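Local coordinates for protein of unknown function with a cupin-like fold (Ralstonia eutropha, PDB 3CJX), which is of unknown function but adopts a ChrR-like cupin fold and may, like the related 2,4'-dihydroxyacetophenone dioxygenases, be a metal-dependent enzyme, at residues V13-H18 with F33-D38; P19-L24 with Q149-R154; V45-F50 with E111-L116; S117-N122 with L130-A135. All coordinates share one frame; numbering follows the deposited sequence. Where two conformers were deposited one is given.

Contact 1 (V13-H18 with F33-D38). With SO4 (sulfate ion), chain I.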
loop_
_atom_site.group_PDB
_atom_site.type_symbol
_atom_site.label_atom_id
_atom_site.label_comp_id
_atom_site.label_asym_id
_atom_site.label_seq_id
_atom_site.Cartn_x
_atom_site.Cartn_y
_atom_site.Cartn_z
ATOM N N VAL A 13 6.841 13.475 -6.106
ATOM C CA VAL A 13 6.617 13.440 -4.674
ATOM C C VAL A 13 7.873 13.005 -3.944
ATOM O O VAL A 13 8.379 11.932 -4.208
ATOM C CB VAL A 13 5.525 12.421 -4.330
ATOM C CG1 VAL A 13 5.380 12.297 -2.834
ATOM C CG2 VAL A 13 4.202 12.822 -4.948
ATOM N N ASP A 14 8.386 13.824 -3.039
ATOM C CA ASP A 14 9.551 13.447 -2.248
ATOM C C ASP A 14 9.063 12.829 -0.935
ATOM O O ASP A 14 8.552 13.547 -0.062
ATOM C CB ASP A 14 10.425 14.674 -1.978
ATOM C CG ASP A 14 11.636 14.362 -1.102
ATOM O OD1 ASP A 14 11.663 13.308 -0.431
ATOM O OD2 ASP A 14 12.571 15.190 -1.060
ATOM N N THR A 15 9.235 11.512 -0.776
ATOM C CA THR A 15 8.754 10.844 0.450
ATOM C C THR A 15 9.551 11.149 1.727
ATOM O O THR A 15 9.131 10.759 2.796
ATOM C CB THR A 15 8.602 9.315 0.282
ATOM O OG1 THR A 15 9.878 8.715 0.034
ATOM C CG2 THR A 15 7.645 8.985 -0.851
ATOM N N THR A 16 10.682 11.845 1.625
ATOM C CA THR A 16 11.462 12.259 2.812
ATOM C C THR A 16 11.153 13.686 3.295
ATOM O O THR A 16 11.607 14.073 4.355
ATOM C CB THR A 16 12.991 12.184 2.570
ATOM O OG1 THR A 16 13.409 13.226 1.687
ATOM C CG2 THR A 16 13.388 10.844 2.000
ATOM N N ALA A 17 10.397 14.464 2.525
ATOM C CA ALA A 17 10.051 15.843 2.903
ATOM C C ALA A 17 8.854 15.975 3.880
ATOM O O ALA A 17 8.546 17.082 4.319
ATOM C CB ALA A 17 9.791 16.667 1.652
ATOM N N HIS A 18 8.165 14.866 4.181
ATOM C CA HIS A 18 6.998 14.877 5.067
ATOM C C HIS A 18 6.930 13.555 5.786
ATOM O O HIS A 18 7.371 12.546 5.236
ATOM C CB HIS A 18 5.694 15.061 4.275
ATOM C CG HIS A 18 5.667 16.304 3.444
ATOM N ND1 HIS A 18 5.340 17.540 3.959
ATOM C CD2 HIS A 18 5.978 16.509 2.143
ATOM C CE1 HIS A 18 5.435 18.452 3.004
ATOM N NE2 HIS A 18 5.815 17.851 1.891
ATOM N N PHE A 33 2.870 6.333 2.737
ATOM C CA PHE A 33 3.098 7.580 2.042
ATOM C C PHE A 33 2.500 7.363 0.644
ATOM O O PHE A 33 3.061 6.619 -0.146
ATOM C CB PHE A 33 4.576 7.965 1.969
ATOM C CG PHE A 33 4.791 9.433 1.725
ATOM C CD1 PHE A 33 4.244 10.050 0.601
ATOM C CD2 PHE A 33 5.510 10.196 2.617
ATOM C CE1 PHE A 33 4.408 11.384 0.372
ATOM C CE2 PHE A 33 5.693 11.534 2.394
ATOM C CZ PHE A 33 5.143 12.133 1.258
ATOM N N PRO A 34 1.362 8.008 0.339
ATOM C CA PRO A 34 0.786 7.780 -0.969
ATOM C C PRO A 34 1.599 8.464 -2.050
ATOM O O PRO A 34 2.187 9.507 -1.802
ATOM C CB PRO A 34 -0.598 8.429 -0.854
ATOM C CG PRO A 34 -0.413 9.502 0.135
ATOM C CD PRO A 34 0.581 8.991 1.112
ATOM N N LEU A 35 1.649 7.847 -3.223
ATOM C CA LEU A 35 2.360 8.382 -4.382
ATOM C C LEU A 35 1.382 8.625 -5.544
ATOM O O LEU A 35 1.196 9.770 -5.971
ATOM C CB LEU A 35 3.505 7.435 -4.787
ATOM C CG LEU A 35 4.410 7.068 -3.602
ATOM C CD1 LEU A 35 5.451 6.025 -3.973
ATOM C CD2 LEU A 35 5.058 8.349 -3.068
ATOM N N PHE A 36 0.735 7.552 -6.007
ATOM C CA PHE A 36 -0.200 7.612 -7.128
ATOM C C PHE A 36 -1.476 6.840 -6.817
ATOM O O PHE A 36 -1.406 5.691 -6.427
ATOM C CB PHE A 36 0.458 7.041 -8.387
ATOM C CG PHE A 36 -0.384 7.160 -9.614
ATOM C CD1 PHE A 36 -0.317 8.292 -10.396
ATOM C CD2 PHE A 36 -1.251 6.147 -9.982
ATOM C CE1 PHE A 36 -1.094 8.415 -11.522
ATOM C CE2 PHE A 36 -2.036 6.266 -11.101
ATOM C CZ PHE A 36 -1.958 7.393 -11.873
HETATM N N MSE A 37 -2.640 7.470 -7.011
HETATM C CA MSE A 37 -3.937 6.826 -6.740
HETATM C C MSE A 37 -4.953 7.058 -7.845
HETATM O O MSE A 37 -5.340 8.193 -8.115
HETATM C CB MSE A 37 -4.507 7.327 -5.434
HETATM C CG MSE A 37 -3.474 7.364 -4.372
HETATM SE SE MSE A 37 -4.202 6.993 -2.676
HETATM C CE MSE A 37 -4.244 5.061 -2.881
ATOM N N ASP A 38 -5.387 5.969 -8.466
ATOM C CA ASP A 38 -6.343 5.998 -9.574
ATOM C C ASP A 38 -7.476 5.052 -9.222
ATOM O O ASP A 38 -7.432 3.886 -9.593
ATOM C CB ASP A 38 -5.657 5.553 -10.873
ATOM C CG ASP A 38 -6.575 5.608 -12.086
ATOM O OD1 ASP A 38 -7.818 5.646 -11.913
ATOM O OD2 ASP A 38 -6.049 5.605 -13.230
HETATM S S SO4 I . 4.723 18.414 7.328
HETATM O O1 SO4 I . 3.971 17.489 8.180
HETATM O O2 SO4 I . 6.047 17.888 6.976
HETATM O O3 SO4 I . 4.895 19.695 8.019
HETATM O O4 SO4 I . 3.971 18.598 6.090
#
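Phe33 pushes its ring into the loop 13-18, and nearly every atom beyond CB has a neighbour there. The CA-CB bond already points toward the loop, and with CG anti to the backbone N (chi1 -159°) the ring continues into it. CG and CD1 come first, resting against the methyl of Thr15, with CD1 3.8 Å from Thr15 CG2. CD2 lies against Thr15 O. Farther out along one side, CE1 meets Val13 CG1 at 3.5 Å, while on the other CE2 lies 3.5 Å from the carbonyl oxygen His18 O, which sits at the ring edge near its plane. The tip, CZ, approaches Asp14 O obliquely. Over one face stands Thr15 CA, 3.9 Å from the Phe33 ring centroid in a CH-pi contact. A large flat apolar residue suits a place where backbone and methyl groups must be covered together.

Thr15 serves two partners, since its CG2 also touches Leu35 CD2 at 3.5 Å, which Val13 CG1 meets too. No hydrogen bond joins the segments. The loop holds its own shape instead: Asp14 OD1 accepts from Thr16 N (2.7 Å), an Asx turn, and also from Thr16 OG1. His18 sets its CB near Phe33 CE2, and its ring ND1 donates to O4 of a sulfate ion, probably from the crystallisation liquor, at 2.7 Å.

Strand 30-38 lies between strand 43-50 and the short strand 156-157, with helix 135-148 against Pro34 and Met37. The Phe33 ring also meets Phe20 edge-to-face and touches Leu153, and the loop 13-18 packs against strand 30-38 beside these two residues.

Contact 2 (P19-L24 with Q149-R154). With SO4 (sulfate ion), chain I.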
loop_
_atom_site.group_PDB
_atom_site.type_symbol
_atom_site.label_atom_id
_atom_site.label_comp_id
_atom_site.label_asym_id
_atom_site.label_seq_id
_atom_site.Cartn_x
_atom_site.Cartn_y
_atom_site.Cartn_z
ATOM N N PRO A 19 6.370 13.535 7.005
ATOM C CA PRO A 19 6.259 12.254 7.686
ATOM C C PRO A 19 5.192 11.380 7.061
ATOM O O PRO A 19 4.281 11.891 6.427
ATOM C CB PRO A 19 5.849 12.640 9.109
ATOM C CG PRO A 19 5.238 13.964 9.008
ATOM C CD PRO A 19 5.817 14.640 7.803
ATOM N N PHE A 20 5.318 10.067 7.230
ATOM C CA PHE A 20 4.322 9.133 6.715
ATOM C C PHE A 20 3.001 9.325 7.459
ATOM O O PHE A 20 2.965 9.803 8.593
ATOM C CB PHE A 20 4.784 7.677 6.875
ATOM C CG PHE A 20 5.725 7.191 5.797
ATOM C CD1 PHE A 20 6.803 7.950 5.373
ATOM C CD2 PHE A 20 5.563 5.922 5.251
ATOM C CE1 PHE A 20 7.669 7.464 4.392
ATOM C CE2 PHE A 20 6.430 5.434 4.276
ATOM C CZ PHE A 20 7.485 6.209 3.853
ATOM N N LEU A 21 1.914 8.975 6.782
ATOM C CA LEU A 21 0.599 8.995 7.392
ATOM C C LEU A 21 0.599 7.778 8.319
ATOM O O LEU A 21 0.959 6.679 7.899
ATOM C CB LEU A 21 -0.483 8.880 6.316
ATOM C CG LEU A 21 -0.476 9.995 5.267
ATOM C CD1 LEU A 21 -1.544 9.756 4.202
ATOM C CD2 LEU A 21 -0.667 11.341 5.970
ATOM N N LYS A 22 0.226 7.966 9.576
ATOM C CA LYS A 22 0.297 6.887 10.556
ATOM C C LYS A 22 -0.970 6.054 10.724
ATOM O O LYS A 22 -2.085 6.556 10.585
ATOM C CB LYS A 22 0.759 7.442 11.897
ATOM C CG LYS A 22 2.054 8.271 11.755
ATOM C CD LYS A 22 3.007 8.059 12.903
ATOM C CE LYS A 22 4.468 8.511 12.631
ATOM N NZ LYS A 22 4.726 9.442 11.479
ATOM N N ALA A 23 -0.775 4.756 10.960
ATOM C CA ALA A 23 -1.858 3.828 11.249
ATOM C C ALA A 23 -2.977 3.768 10.227
ATOM O O ALA A 23 -4.117 4.078 10.553
ATOM C CB ALA A 23 -2.442 4.155 12.628
ATOM N N LEU A 24 -2.659 3.356 9.005
ATOM C CA LEU A 24 -3.663 3.212 7.935
ATOM C C LEU A 24 -4.905 2.462 8.406
ATOM O O LEU A 24 -4.797 1.377 9.004
ATOM C CB LEU A 24 -3.076 2.459 6.739
ATOM C CG LEU A 24 -3.982 2.258 5.506
ATOM C CD1 LEU A 24 -4.363 3.620 4.935
ATOM C CD2 LEU A 24 -3.273 1.386 4.444
ATOM N N GLN A 149 -4.051 14.368 10.875
ATOM C CA GLN A 149 -2.657 14.385 11.341
ATOM C C GLN A 149 -1.894 15.669 10.974
ATOM O O GLN A 149 -0.683 15.789 11.251
ATOM C CB GLN A 149 -1.905 13.167 10.800
ATOM C CG GLN A 149 -2.542 11.848 11.177
ATOM C CD GLN A 149 -1.786 10.644 10.652
ATOM O OE1 GLN A 149 -0.635 10.737 10.210
ATOM N NE2 GLN A 149 -2.438 9.495 10.698
ATOM N N ASP A 150 -2.598 16.611 10.340
ATOM C CA ASP A 150 -2.035 17.899 9.957
ATOM C C ASP A 150 -0.769 17.731 9.100
ATOM O O ASP A 150 0.221 18.441 9.266
ATOM C CB ASP A 150 -1.759 18.705 11.228
ATOM C CG ASP A 150 -1.251 20.104 10.946
ATOM O OD1 ASP A 150 -1.553 20.654 9.862
ATOM O OD2 ASP A 150 -0.538 20.646 11.823
ATOM N N ASN A 151 -0.814 16.780 8.177
ATOM C CA ASN A 151 0.328 16.472 7.337
ATOM C C ASN A 151 0.216 17.298 6.066
ATOM O O ASN A 151 -0.848 17.322 5.441
ATOM C CB ASN A 151 0.337 14.972 7.033
ATOM C CG ASN A 151 1.636 14.503 6.418
ATOM O OD1 ASN A 151 2.179 15.137 5.524
ATOM N ND2 ASN A 151 2.138 13.378 6.901
ATOM N N GLY A 152 1.309 17.954 5.678
ATOM C CA GLY A 152 1.335 18.831 4.495
ATOM C C GLY A 152 1.878 18.186 3.236
ATOM O O GLY A 152 2.454 18.851 2.389
ATOM N N LEU A 153 1.649 16.885 3.119
ATOM C CA LEU A 153 2.078 16.068 1.987
ATOM C C LEU A 153 1.140 16.202 0.788
ATOM O O LEU A 153 -0.002 16.643 0.928
ATOM C CB LEU A 153 2.193 14.622 2.497
ATOM C CG LEU A 153 1.691 13.322 1.912
ATOM C CD1 LEU A 153 1.927 12.333 3.020
ATOM C CD2 LEU A 153 0.224 13.319 1.538
ATOM N N ARG A 154 1.657 15.850 -0.389
ATOM C CA ARG A 154 0.900 15.848 -1.638
ATOM C C ARG A 154 1.178 14.549 -2.349
ATOM O O ARG A 154 2.272 14.011 -2.220
ATOM C CB ARG A 154 1.362 16.942 -2.592
ATOM C CG ARG A 154 1.290 18.354 -2.077
ATOM C CD ARG A 154 1.610 19.335 -3.212
ATOM N NE ARG A 154 2.931 19.085 -3.803
ATOM C CZ ARG A 154 3.384 19.646 -4.927
ATOM N NH1 ARG A 154 2.636 20.501 -5.629
ATOM N NH2 ARG A 154 4.599 19.335 -5.365
HETATM S S SO4 I . 4.723 18.414 7.328
HETATM O O1 SO4 I . 3.971 17.489 8.180
HETATM O O2 SO4 I . 6.047 17.888 6.976
HETATM O O3 SO4 I . 4.895 19.695 8.019
HETATM O O4 SO4 I . 3.971 18.598 6.090
#
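Gln149 reads the backbone of Lys22 with both ends of its amide, from just beyond helix 135-148. The helix closes there in a Schellman motif, in which Asp150 takes a positive phi (55°), and Gln149 and Asn151 on either side of it point toward the loop 19-24. Gln149 has CG anti to its carbonyl carbon and an extended chi2 (-179°), which carries the amide far enough to span one residue. OE1 accepts from Lys22 N at 3.0 Å, in the carbonyl plane and on a lone pair, along a nearly straight N-H. NE2 gives a hydrogen to Lys22 O at 3.0 Å, this one more bent. Two bonds fix the rotation of the amide, and a glutamine suits the place because it can donate and accept at once.

Asn151 makes a single bond across, as donor; its OD1 accepts weakly from Leu153 N. Its CG stands anti to the backbone N (chi1 -168°), and ND2 donates to Pro19 O at 2.7 Å; the oxygen lies in the amide plane, although the donor stands well above the plane of the proline carbonyl. Leu21 crosses this side chain obliquely, CD2 3.6 Å from Asn151 ND2, and its CG meets Leu153 CD1 at 4.0 Å. These leucines give the contact its apolar part, with Leu21 continuing onto Trp141 and Val142 of the helix. Lys22 bends at chi2 and chi4, and NZ makes a weak bond to Phe20 O.

Gly152 N, with no side chain to intervene, bonds O4 of the sulfate ion that also binds His18, at 2.8 Å.

Contact 3 (V45-F50 with E111-L116)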
loop_
_atom_site.group_PDB
_atom_site.type_symbol
_atom_site.label_atom_id
_atom_site.label_comp_id
_atom_site.label_asym_id
_atom_site.label_seq_id
_atom_site.Cartn_x
_atom_site.Cartn_y
_atom_site.Cartn_z
ATOM N N VAL A 45 0.077 3.294 -6.250
ATOM C CA VAL A 45 1.501 3.119 -6.089
ATOM C C VAL A 45 1.802 3.783 -4.753
ATOM O O VAL A 45 1.576 4.976 -4.604
ATOM C CB VAL A 45 2.283 3.743 -7.251
ATOM C CG1 VAL A 45 3.796 3.493 -7.079
ATOM C CG2 VAL A 45 1.775 3.194 -8.569
HETATM N N MSE A 46 2.266 3.007 -3.774
HETATM C CA MSE A 46 2.509 3.524 -2.425
HETATM C C MSE A 46 3.838 3.088 -1.831
HETATM O O MSE A 46 4.429 2.103 -2.245
HETATM C CB MSE A 46 1.477 2.944 -1.459
HETATM C CG MSE A 46 0.027 2.850 -1.917
HETATM SE SE MSE A 46 -0.896 4.544 -1.906
HETATM C CE MSE A 46 -0.696 5.191 -3.681
ATOM N N ARG A 47 4.268 3.818 -0.819
ATOM C CA ARG A 47 5.407 3.457 0.006
ATOM C C ARG A 47 4.784 3.095 1.333
ATOM O O ARG A 47 3.962 3.870 1.840
ATOM C CB ARG A 47 6.338 4.643 0.215
ATOM C CG ARG A 47 7.394 4.795 -0.816
ATOM C CD ARG A 47 8.688 4.039 -0.542
ATOM N NE ARG A 47 9.445 4.503 0.621
ATOM C CZ ARG A 47 9.525 3.894 1.804
ATOM N NH1 ARG A 47 8.894 2.753 2.049
ATOM N NH2 ARG A 47 10.272 4.428 2.764
ATOM N N ALA A 48 5.131 1.925 1.877
ATOM C CA ALA A 48 4.641 1.504 3.199
ATOM C C ALA A 48 5.826 1.334 4.152
ATOM O O ALA A 48 6.930 1.003 3.724
ATOM C CB ALA A 48 3.842 0.213 3.103
ATOM N N SER A 49 5.596 1.599 5.433
ATOM C CA SER A 49 6.609 1.440 6.478
ATOM C C SER A 49 5.970 0.595 7.580
ATOM O O SER A 49 5.075 1.046 8.286
ATOM C CB SER A 49 7.084 2.787 7.012
ATOM O OG SER A 49 8.159 2.613 7.914
ATOM N N PHE A 50 6.429 -0.648 7.694
ATOM C CA PHE A 50 5.858 -1.590 8.631
ATOM C C PHE A 50 6.664 -1.809 9.899
ATOM O O PHE A 50 7.880 -1.982 9.857
ATOM C CB PHE A 50 5.691 -2.924 7.954
ATOM C CG PHE A 50 4.766 -2.898 6.786
ATOM C CD1 PHE A 50 3.403 -3.013 6.971
ATOM C CD2 PHE A 50 5.263 -2.826 5.509
ATOM C CE1 PHE A 50 2.552 -3.027 5.906
ATOM C CE2 PHE A 50 4.413 -2.832 4.423
ATOM C CZ PHE A 50 3.054 -2.933 4.623
ATOM N N GLU A 111 10.542 -1.447 5.029
ATOM C CA GLU A 111 10.148 -0.445 4.044
ATOM C C GLU A 111 9.897 -1.036 2.658
ATOM O O GLU A 111 10.802 -1.661 2.071
ATOM C CB GLU A 111 11.268 0.604 3.923
ATOM C CG GLU A 111 11.627 1.348 5.214
ATOM C CD GLU A 111 10.512 2.244 5.728
ATOM O OE1 GLU A 111 9.481 2.382 5.055
ATOM O OE2 GLU A 111 10.664 2.833 6.813
ATOM N N VAL A 112 8.703 -0.824 2.103
ATOM C CA VAL A 112 8.418 -1.358 0.761
ATOM C C VAL A 112 7.825 -0.318 -0.175
ATOM O O VAL A 112 7.304 0.706 0.255
ATOM C CB VAL A 112 7.453 -2.547 0.810
ATOM C CG1 VAL A 112 7.968 -3.626 1.761
ATOM C CG2 VAL A 112 6.096 -2.079 1.244
ATOM N N ILE A 113 7.953 -0.559 -1.464
ATOM C CA ILE A 113 7.263 0.268 -2.444
ATOM C C ILE A 113 6.475 -0.729 -3.262
ATOM O O ILE A 113 7.004 -1.751 -3.681
ATOM C CB ILE A 113 8.199 1.119 -3.349
ATOM C CG1 ILE A 113 7.358 2.005 -4.269
ATOM C CG2 ILE A 113 9.144 0.244 -4.193
ATOM C CD1 ILE A 113 8.176 2.921 -5.136
ATOM N N PHE A 114 5.197 -0.483 -3.452
ATOM C CA PHE A 114 4.433 -1.416 -4.248
ATOM C C PHE A 114 3.457 -0.765 -5.162
ATOM O O PHE A 114 3.047 0.371 -4.956
ATOM C CB PHE A 114 3.693 -2.426 -3.378
ATOM C CG PHE A 114 2.644 -1.823 -2.508
ATOM C CD1 PHE A 114 1.341 -1.664 -2.974
ATOM C CD2 PHE A 114 2.950 -1.435 -1.220
ATOM C CE1 PHE A 114 0.367 -1.097 -2.174
ATOM C CE2 PHE A 114 1.987 -0.886 -0.401
ATOM C CZ PHE A 114 0.686 -0.712 -0.881
HETATM N N MSE A 115 3.123 -1.513 -6.200
HETATM C CA MSE A 115 2.149 -1.104 -7.176
HETATM C C MSE A 115 1.007 -2.142 -7.116
HETATM O O MSE A 115 1.189 -3.263 -7.585
HETATM C CB MSE A 115 2.817 -1.029 -8.565
HETATM C CG MSE A 115 4.030 -0.027 -8.700
HETATM SE SE MSE A 115 5.957 -0.599 -8.662
HETATM C CE MSE A 115 6.312 -1.311 -6.915
ATOM N N LEU A 116 -0.137 -1.770 -6.540
ATOM C CA LEU A 116 -1.283 -2.678 -6.407
ATOM C C LEU A 116 -2.394 -2.351 -7.380
ATOM O O LEU A 116 -2.950 -1.264 -7.342
ATOM C CB LEU A 116 -1.858 -2.610 -4.983
ATOM C CG LEU A 116 -3.128 -3.421 -4.652
ATOM C CD1 LEU A 116 -2.918 -4.915 -4.765
ATOM C CD2 LEU A 116 -3.595 -3.090 -3.253
#
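The Phe114 ring has Met46 over one face and Ala48 at its rim. Met46 O and CB stand over that face, CB off-centre in a CH-pi contact 4.2 Å from the Phe114 centroid, while Ala48 CB lies at the edge, near the plane. Small alanine suits a site between two larger neighbours, for its CB also meets Val112 CG2 at 3.7 Å. The same methyl, Val112 CG2, reaches the edge of the Phe50 ring, 3.7 Å from CE2.

On the other face of the sheet the Arg47 guanidinium is gripped along its edge. NH1 forms a salt bridge to Glu111 OE1 (3.1 Å) and also donates to Val112 O (3.2 Å). The chain bends at chi2 and chi3 to fold back over the neighbouring strand, leaving the guanidinium and carboxylate planes 85° apart. Val112 O takes this donor and Ala48 N from opposite faces of its plane. Glu111 OE2 receives Ser49 OG at 2.7 Å, and Gln109 bonds that same hydroxyl.

Paired backbone bonds at Met46-Phe114 and Ala48-Val112 complete an antiparallel ladder, with strand 30-38 on one flank and 65-71 on the other: the central strands of one sheet of a cupin beta-sandwich.

Contact 4 (S117-N122 with L130-A135)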
loop_
_atom_site.group_PDB
_atom_site.type_symbol
_atom_site.label_atom_id
_atom_site.label_comp_id
_atom_site.label_asym_id
_atom_site.label_seq_id
_atom_site.Cartn_x
_atom_site.Cartn_y
_atom_site.Cartn_z
ATOM N N SER A 117 -2.729 -3.304 -8.232
ATOM C CA SER A 117 -3.836 -3.141 -9.163
ATOM C C SER A 117 -5.030 -3.885 -8.631
ATOM O O SER A 117 -4.899 -4.911 -7.960
ATOM C CB SER A 117 -3.504 -3.667 -10.551
ATOM O OG SER A 117 -2.519 -2.843 -11.129
ATOM N N GLY A 118 -6.201 -3.361 -8.946
ATOM C CA GLY A 118 -7.429 -3.945 -8.518
ATOM C C GLY A 118 -7.675 -3.649 -7.068
ATOM O O GLY A 118 -7.099 -2.738 -6.474
ATOM N N CYS A 119 -8.487 -4.501 -6.484
ATOM C CA CYS A 119 -8.950 -4.315 -5.150
ATOM C C CYS A 119 -8.469 -5.426 -4.213
ATOM O O CYS A 119 -7.993 -6.483 -4.646
ATOM C CB CYS A 119 -10.468 -4.261 -5.253
ATOM S SG CYS A 119 -11.317 -4.234 -3.783
ATOM N N ASN A 120 -8.583 -5.146 -2.927
ATOM C CA ASN A 120 -8.214 -6.130 -1.931
ATOM C C ASN A 120 -9.463 -6.536 -1.187
ATOM O O ASN A 120 -10.253 -5.713 -0.747
ATOM C CB ASN A 120 -7.084 -5.643 -1.008
ATOM C CG ASN A 120 -5.702 -5.740 -1.669
ATOM O OD1 ASN A 120 -5.588 -6.070 -2.850
ATOM N ND2 ASN A 120 -4.655 -5.473 -0.901
ATOM N N VAL A 121 -9.692 -7.847 -1.140
ATOM C CA VAL A 121 -10.857 -8.371 -0.434
ATOM C C VAL A 121 -10.222 -9.054 0.762
ATOM O O VAL A 121 -9.364 -9.920 0.601
ATOM C CB VAL A 121 -11.721 -9.342 -1.278
ATOM C CG1 VAL A 121 -12.990 -9.712 -0.517
ATOM C CG2 VAL A 121 -12.063 -8.708 -2.594
ATOM N N ASN A 122 -10.655 -8.649 1.952
ATOM C CA ASN A 122 -10.060 -9.103 3.213
ATOM C C ASN A 122 -10.824 -10.215 3.901
ATOM O O ASN A 122 -12.041 -10.120 4.081
ATOM C CB ASN A 122 -9.927 -7.900 4.152
ATOM C CG ASN A 122 -9.078 -6.774 3.538
ATOM O OD1 ASN A 122 -8.021 -7.025 2.960
ATOM N ND2 ASN A 122 -9.552 -5.540 3.648
ATOM N N LEU A 130 -14.046 -9.893 5.878
ATOM C CA LEU A 130 -13.873 -8.761 6.795
ATOM C C LEU A 130 -14.229 -7.399 6.151
ATOM O O LEU A 130 -14.826 -6.533 6.805
ATOM C CB LEU A 130 -12.423 -8.685 7.288
ATOM C CG LEU A 130 -11.884 -9.722 8.270
ATOM C CD1 LEU A 130 -10.384 -9.493 8.461
ATOM C CD2 LEU A 130 -12.603 -9.678 9.614
ATOM N N GLY A 131 -13.830 -7.213 4.891
ATOM C CA GLY A 131 -14.089 -5.980 4.141
ATOM C C GLY A 131 -13.303 -5.880 2.833
ATOM O O GLY A 131 -12.521 -6.764 2.478
ATOM N N LEU A 132 -13.531 -4.786 2.116
ATOM C CA LEU A 132 -12.885 -4.500 0.840
ATOM C C LEU A 132 -11.976 -3.325 1.032
ATOM O O LEU A 132 -12.263 -2.457 1.831
ATOM C CB LEU A 132 -13.934 -4.107 -0.227
ATOM C CG LEU A 132 -14.604 -5.228 -1.003
ATOM C CD1 LEU A 132 -15.729 -4.693 -1.879
ATOM C CD2 LEU A 132 -13.564 -5.940 -1.833
ATOM N N SER A 133 -10.886 -3.279 0.293
ATOM C CA SER A 133 -10.034 -2.098 0.289
ATOM C C SER A 133 -9.623 -1.756 -1.151
ATOM O O SER A 133 -8.633 -2.282 -1.640
ATOM C CB SER A 133 -8.786 -2.299 1.161
ATOM O OG SER A 133 -9.097 -2.445 2.541
ATOM N N ASP A 134 -10.398 -0.920 -1.845
ATOM C CA ASP A 134 -10.003 -0.469 -3.202
ATOM C C ASP A 134 -9.318 0.900 -3.105
ATOM O O ASP A 134 -9.274 1.506 -2.022
ATOM C CB ASP A 134 -11.189 -0.407 -4.181
ATOM C CG ASP A 134 -12.294 0.521 -3.712
ATOM O OD1 ASP A 134 -12.175 1.093 -2.601
ATOM O OD2 ASP A 134 -13.295 0.661 -4.456
ATOM N N ALA A 135 -8.789 1.365 -4.239
ATOM C CA ALA A 135 -8.104 2.654 -4.327
ATOM C C ALA A 135 -8.957 3.782 -3.728
ATOM O O ALA A 135 -8.463 4.667 -3.015
ATOM C CB ALA A 135 -7.752 2.951 -5.772
#
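Leu132 lays its CD2 methyl against Val121 of the opposing strand and Cys119 just before it. The leucine and valine, a non-hydrogen-bonded pair on one face of the sheet, lie side by side pointing the same way, and the CG2 branch of Val121 meets Leu132 CD2. Cys119 has SG anti to its backbone N (chi1 173°), which brings the sulfur to the same methyl, and SG also lies 3.8 Å from Asp134 CB.

Polar groups occupy the other face. Asn122 ND2 makes a weak bond to Ser133 OG at 3.3 Å, but the firmer partner of the asparagine is His59, whose ND1 bonds its OD1. An asparagine suits this position because one amide can serve a histidine and a hydroxyl together.

Between the strands, Asn120 O accepts from Ser133 N (2.7 Å), and Asn120 N donates to Ser133 O (3.1 Å). Farther on, Asn122 N reaches Gly131 O at 2.7 Å, while its own carbonyl oxygen takes Leu130 N. Leu130 and Gly131 thus both face Asn122, a classic beta bulge, and the phi of 168° at Gly131 is a value that glycine accepts readily.

The two strands form a hairpin at the margin of the second sheet: 120-123 lies beside strand 58-61, and 129-133 is outermost within the chain. Asp134 then caps helix 135-148, its OD1 accepting from Val137 N, while Ala135 packs against Met44 of strand 43-50.

In the fold
Contact 3 lies nearest the chain centre; contacts 1 and 2 are farther out but partly buried, and contact 4 is a surface contact. Contacts 1 and 3 share one sheet, where strands 30-38 and 43-50 are joined by a Phe33-Arg47 backbone hydrogen bond. Contacts 1 and 2 share a sulfate ion; contact 1 holds the first half of loop 13-24 to strand 30-38 by apolar packing round a ring, contact 2 the second half to the segment after helix 135-148 through side-chain amides bonded to backbone. Contacts 3 and 4 are antiparallel ladders, but contact 3 adds a salt bridge, while contact 4, a hairpin in the other sheet, carries a bulge. Contact 2 encloses both along the chain.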